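Local coordinates for protein c-di-GMP synthase (Capnocytophaga granulosa, PDB 6WT9) that makes the cyclic dinucleotide second messenger 3',3'-c-di-GMP from two GTP molecules, as the signalling enzyme of a CBASS antiphage defence system, at residues R154-I167 / I170-S182. Residues are numbered along the deposited sequence; the frame is centred on the assembly and turned at random.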
loop_
_atom_site.group_PDB
_atom_site.type_symbol
_atom_site.label_atom_id
_atom_site.label_comp_id
_atom_site.label_asym_id
_atom_site.label_seq_id
_atom_site.Cartn_x
_atom_site.Cartn_y
_atom_site.Cartn_z
ATOM N N ARG A 154 7.884 0.135 23.903
ATOM C CA ARG A 154 8.748 0.820 22.947
ATOM C C ARG A 154 10.212 0.707 23.354
ATOM O O ARG A 154 11.078 0.424 22.519
ATOM C CB ARG A 154 8.330 2.287 22.823
ATOM C CG ARG A 154 9.228 3.128 21.927
ATOM C CD ARG A 154 9.293 2.564 20.518
ATOM N NE ARG A 154 9.453 3.609 19.510
ATOM C CZ ARG A 154 10.623 4.024 19.036
ATOM N NH1 ARG A 154 11.747 3.484 19.477
ATOM N NH2 ARG A 154 10.669 4.979 18.119
ATOM N N LEU A 155 10.507 0.920 24.640
ATOM C CA LEU A 155 11.886 0.819 25.108
ATOM C C LEU A 155 12.392 -0.618 25.052
ATOM O O LEU A 155 13.551 -0.859 24.697
ATOM C CB LEU A 155 11.997 1.373 26.530
ATOM C CG LEU A 155 11.805 2.883 26.686
ATOM C CD1 LEU A 155 11.763 3.268 28.155
ATOM C CD2 LEU A 155 12.910 3.642 25.964
ATOM N N LEU A 156 11.540 -1.587 25.397
ATOM C CA LEU A 156 11.960 -2.984 25.344
ATOM C C LEU A 156 12.165 -3.443 23.907
ATOM O O LEU A 156 13.074 -4.233 23.626
ATOM C CB LEU A 156 10.936 -3.872 26.050
ATOM C CG LEU A 156 10.880 -3.783 27.576
ATOM C CD1 LEU A 156 9.745 -4.635 28.120
ATOM C CD2 LEU A 156 12.206 -4.204 28.187
ATOM N N SER A 157 11.326 -2.965 22.985
ATOM C CA SER A 157 11.522 -3.289 21.578
ATOM C C SER A 157 12.826 -2.696 21.057
ATOM O O SER A 157 13.513 -3.320 20.242
ATOM C CB SER A 157 10.335 -2.794 20.751
ATOM O OG SER A 157 9.121 -3.372 21.203
ATOM N N GLU A 158 13.184 -1.495 21.521
ATOM C CA GLU A 158 14.453 -0.892 21.121
ATOM C C GLU A 158 15.632 -1.754 21.554
ATOM O O GLU A 158 16.556 -2.000 20.773
ATOM C CB GLU A 158 14.585 0.509 21.715
ATOM C CG GLU A 158 13.686 1.546 21.087
ATOM C CD GLU A 158 13.839 2.908 21.732
ATOM O OE1 GLU A 158 14.684 3.045 22.643
ATOM O OE2 GLU A 158 13.114 3.843 21.331
ATOM N N GLN A 159 15.612 -2.221 22.804
ATOM C CA GLN A 159 16.740 -2.977 23.335
ATOM C C GLN A 159 16.925 -4.289 22.585
ATOM O O GLN A 159 18.034 -4.620 22.149
ATOM C CB GLN A 159 16.537 -3.232 24.828
ATOM C CG GLN A 159 17.653 -4.028 25.480
ATOM C CD GLN A 159 17.444 -4.202 26.972
ATOM O OE1 GLN A 159 16.510 -3.643 27.550
ATOM N NE2 GLN A 159 18.315 -4.981 27.605
ATOM N N LYS A 160 15.841 -5.050 22.419
ATOM C CA LYS A 160 15.931 -6.345 21.751
ATOM C C LYS A 160 16.318 -6.187 20.284
ATOM O O LYS A 160 17.237 -6.859 19.801
ATOM C CB LYS A 160 14.603 -7.092 21.884
ATOM C CG LYS A 160 14.396 -8.197 20.857
ATOM C CD LYS A 160 15.367 -9.350 21.061
ATOM C CE LYS A 160 15.135 -10.047 22.391
ATOM N NZ LYS A 160 16.034 -11.227 22.545
ATOM N N LEU A 161 15.631 -5.301 19.562
ATOM C CA LEU A 161 15.881 -5.169 18.129
ATOM C C LEU A 161 17.274 -4.617 17.854
ATOM O O LEU A 161 17.956 -5.082 16.934
ATOM C CB LEU A 161 14.809 -4.288 17.488
ATOM C CG LEU A 161 13.399 -4.884 17.517
ATOM C CD1 LEU A 161 12.386 -3.926 16.904
ATOM C CD2 LEU A 161 13.367 -6.233 16.816
ATOM N N SER A 162 17.719 -3.631 18.639
ATOM C CA SER A 162 19.081 -3.129 18.484
ATOM C C SER A 162 20.119 -4.190 18.812
ATOM O O SER A 162 21.256 -4.101 18.337
ATOM C CB SER A 162 19.304 -1.902 19.370
ATOM O OG SER A 162 18.365 -0.883 19.076
ATOM N N SER A 163 19.751 -5.190 19.609
ATOM C CA SER A 163 20.654 -6.275 19.960
ATOM C C SER A 163 20.654 -7.408 18.943
ATOM O O SER A 163 21.610 -8.191 18.910
ATOM C CB SER A 163 20.287 -6.830 21.339
ATOM O OG SER A 163 20.793 -8.137 21.510
ATOM N N VAL A 164 19.616 -7.515 18.119
ATOM C CA VAL A 164 19.509 -8.584 17.136
ATOM C C VAL A 164 19.982 -8.135 15.758
ATOM O O VAL A 164 20.686 -8.875 15.071
ATOM C CB VAL A 164 18.058 -9.108 17.081
ATOM C CG1 VAL A 164 17.856 -9.988 15.860
ATOM C CG2 VAL A 164 17.729 -9.873 18.350
ATOM N N TYR A 165 19.620 -6.925 15.349
ATOM C CA TYR A 165 19.907 -6.428 14.010
ATOM C C TYR A 165 20.930 -5.304 14.084
ATOM O O TYR A 165 20.742 -4.336 14.830
ATOM C CB TYR A 165 18.626 -5.938 13.329
ATOM C CG TYR A 165 17.565 -7.006 13.195
ATOM C CD1 TYR A 165 17.673 -7.999 12.230
ATOM C CD2 TYR A 165 16.453 -7.018 14.026
ATOM C CE1 TYR A 165 16.707 -8.977 12.100
ATOM C CE2 TYR A 165 15.479 -7.993 13.902
ATOM C CZ TYR A 165 15.613 -8.969 12.935
ATOM O OH TYR A 165 14.654 -9.945 12.801
ATOM N N GLU A 166 22.008 -5.438 13.306
ATOM C CA GLU A 166 23.039 -4.403 13.278
ATOM C C GLU A 166 22.473 -3.076 12.791
ATOM O O GLU A 166 22.840 -2.011 13.301
ATOM C CB GLU A 166 24.207 -4.843 12.393
ATOM C CG GLU A 166 25.082 -5.941 12.984
ATOM C CD GLU A 166 24.412 -7.305 12.978
ATOM O OE1 GLU A 166 24.888 -8.204 13.703
ATOM O OE2 GLU A 166 23.411 -7.477 12.249
ATOM N N ILE A 167 21.579 -3.120 11.809
ATOM C CA ILE A 167 20.918 -1.932 11.284
ATOM C C ILE A 167 19.575 -1.822 11.996
ATOM O O ILE A 167 18.639 -2.573 11.706
ATOM C CB ILE A 167 20.756 -2.000 9.764
ATOM C CG1 ILE A 167 22.116 -2.213 9.095
ATOM C CG2 ILE A 167 20.094 -0.733 9.242
ATOM C CD1 ILE A 167 22.040 -2.360 7.591
ATOM N N ILE A 170 16.190 3.679 15.707
ATOM C CA ILE A 170 15.277 4.032 16.787
ATOM C C ILE A 170 15.062 5.544 16.863
ATOM O O ILE A 170 14.627 6.058 17.892
ATOM C CB ILE A 170 15.763 3.477 18.137
ATOM C CG1 ILE A 170 17.065 4.160 18.565
ATOM C CG2 ILE A 170 15.957 1.970 18.060
ATOM C CD1 ILE A 170 17.474 3.851 19.992
ATOM N N THR A 171 15.348 6.267 15.777
ATOM C CA THR A 171 15.296 7.725 15.815
ATOM C C THR A 171 13.866 8.249 15.749
ATOM O O THR A 171 13.518 9.193 16.467
ATOM C CB THR A 171 16.130 8.307 14.673
ATOM O OG1 THR A 171 17.511 7.981 14.876
ATOM C CG2 THR A 171 15.974 9.820 14.598
ATOM N N HIS A 172 13.026 7.659 14.907
ATOM C CA HIS A 172 11.671 8.174 14.751
ATOM C C HIS A 172 10.814 7.763 15.947
ATOM O O HIS A 172 10.831 6.593 16.337
ATOM C CB HIS A 172 11.041 7.669 13.459
ATOM C CG HIS A 172 9.808 8.417 13.060
ATOM N ND1 HIS A 172 8.538 7.981 13.368
ATOM C CD2 HIS A 172 9.652 9.582 12.387
ATOM C CE1 HIS A 172 7.653 8.841 12.897
ATOM N NE2 HIS A 172 8.303 9.821 12.297
ATOM N N PRO A 173 10.056 8.687 16.539
ATOM C CA PRO A 173 9.307 8.371 17.763
ATOM C C PRO A 173 8.029 7.576 17.546
ATOM O O PRO A 173 7.341 7.273 18.528
ATOM C CB PRO A 173 8.990 9.764 18.329
ATOM C CG PRO A 173 8.898 10.631 17.125
ATOM C CD PRO A 173 9.927 10.105 16.159
ATOM N N LYS A 174 7.675 7.231 16.308
ATOM C CA LYS A 174 6.476 6.445 16.055
ATOM C C LYS A 174 6.762 5.039 15.547
ATOM O O LYS A 174 5.840 4.217 15.520
ATOM C CB LYS A 174 5.561 7.162 15.049
ATOM C CG LYS A 174 4.752 8.310 15.635
ATOM C CD LYS A 174 3.681 8.771 14.655
ATOM C CE LYS A 174 3.934 10.189 14.164
ATOM N NZ LYS A 174 3.677 11.205 15.222
ATOM N N ALA A 175 7.996 4.737 15.152
ATOM C CA ALA A 175 8.283 3.426 14.591
ATOM C C ALA A 175 9.764 3.112 14.731
ATOM O O ALA A 175 10.611 4.008 14.693
ATOM C CB ALA A 175 7.867 3.344 13.117
ATOM N N ILE A 176 10.056 1.824 14.893
ATOM C CA ILE A 176 11.414 1.295 14.841
ATOM C C ILE A 176 11.594 0.620 13.491
ATOM O O ILE A 176 10.737 -0.161 13.062
ATOM C CB ILE A 176 11.673 0.302 15.988
ATOM C CG1 ILE A 176 11.335 0.932 17.339
ATOM C CG2 ILE A 176 13.121 -0.175 15.967
ATOM C CD1 ILE A 176 11.500 -0.019 18.508
ATOM N N LYS A 177 12.703 0.914 12.818
ATOM C CA LYS A 177 12.992 0.349 11.505
ATOM C C LYS A 177 14.230 -0.527 11.607
ATOM O O LYS A 177 15.287 -0.062 12.047
ATOM C CB LYS A 177 13.195 1.449 10.460
ATOM C CG LYS A 177 13.356 0.923 9.041
ATOM C CD LYS A 177 13.400 2.051 8.025
ATOM C CE LYS A 177 13.315 1.514 6.604
ATOM N NZ LYS A 177 12.036 0.787 6.360
ATOM N N ILE A 178 14.099 -1.790 11.202
ATOM C CA ILE A 178 15.208 -2.730 11.224
ATOM C C ILE A 178 15.474 -3.206 9.803
ATOM O O ILE A 178 14.626 -3.105 8.913
ATOM C CB ILE A 178 14.950 -3.933 12.160
ATOM C CG1 ILE A 178 13.825 -4.823 11.618
ATOM C CG2 ILE A 178 14.634 -3.453 13.570
ATOM C CD1 ILE A 178 14.311 -6.065 10.875
ATOM N N THR A 179 16.674 -3.744 9.606
ATOM C CA THR A 179 17.074 -4.333 8.335
ATOM C C THR A 179 17.595 -5.735 8.599
ATOM O O THR A 179 18.581 -5.907 9.323
ATOM C CB THR A 179 18.143 -3.488 7.637
ATOM O OG1 THR A 179 17.593 -2.210 7.290
ATOM C CG2 THR A 179 18.637 -4.185 6.376
ATOM N N ASN A 180 16.924 -6.732 8.032
ATOM C CA ASN A 180 17.412 -8.107 8.057
ATOM C C ASN A 180 18.448 -8.232 6.947
ATOM O O ASN A 180 18.102 -8.414 5.778
ATOM C CB ASN A 180 16.261 -9.091 7.876
ATOM C CG ASN A 180 16.664 -10.530 8.157
ATOM O OD1 ASN A 180 17.743 -10.977 7.765
ATOM N ND2 ASN A 180 15.792 -11.265 8.840
ATOM N N LYS A 181 19.729 -8.120 7.310
ATOM C CA LYS A 181 20.783 -8.140 6.301
ATOM C C LYS A 181 20.891 -9.499 5.622
ATOM O O LYS A 181 21.351 -9.581 4.476
ATOM C CB LYS A 181 22.124 -7.753 6.928
ATOM C CG LYS A 181 22.129 -6.378 7.575
ATOM C CD LYS A 181 23.546 -5.869 7.792
ATOM C CE LYS A 181 24.373 -6.843 8.612
ATOM N NZ LYS A 181 25.756 -6.338 8.836
ATOM N N SER A 182 20.478 -10.569 6.304
ATOM C CA SER A 182 20.502 -11.890 5.685
ATOM C C SER A 182 19.475 -12.006 4.567
ATOM O O SER A 182 19.713 -12.710 3.579
ATOM C CB SER A 182 20.261 -12.968 6.741
ATOM O OG SER A 182 20.221 -14.257 6.155
HETATM O O HOH W 1 6.822 4.440 19.491
HETATM O O HOH W 2 13.249 -9.881 10.223
#
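The Tyr165 ring is sandwiched between two methyls: Ile178 CD1 sits 3.7 Å from the ring centroid, a CH-pi contact 8° off the normal, while Val164 CG1 from its own segment covers the opposite face. Asn180 ND2 lies at the ring's edge, and one water joins that nitrogen to Tyr165 OH; Asn180 OD1 accepts from Met183 N, which holds the amide. At the other end of the contact the Arg154 guanidinium has Ile176 CG1 over one face, offset toward the rim, with His172 O near its plane. This is an alpha/beta layer of the nucleotidyltransferase fold: helix 147-164 packs on the mixed sheet through strand 176-180, their short axes 9.4 Å apart at 21°, and strand 176-180 returns antiparallel to strand 167-169.

Between the two flat groups the filling is aliphatic. Ile176 places CG1 beside its backbone N (chi1 -54°), bringing CD1 against both Ser157 CB and Glu158 CG, while its other branch, CG2, meets Leu161 CD1 at 3.9 Å. Ile178 CG2 crosses to Leu161 CB, and Val67 of helix 54-71 also touches both Tyr165 and Ile178. In the connection between the two strands, Ile170 CG2 packs on Glu158 CG at 3.8 Å. The Glu158 carboxylate, less surely placed, pairs with Lys217.

Another water accepts from Arg154 NE and lies 3.0 Å from Pro173 O. Where the helix has ended, Ile167 CG2 packs on Thr179 CB, whose hydroxyl bonds Asp186, and Thr179 N donates to Ile167 O over 3.1 Å.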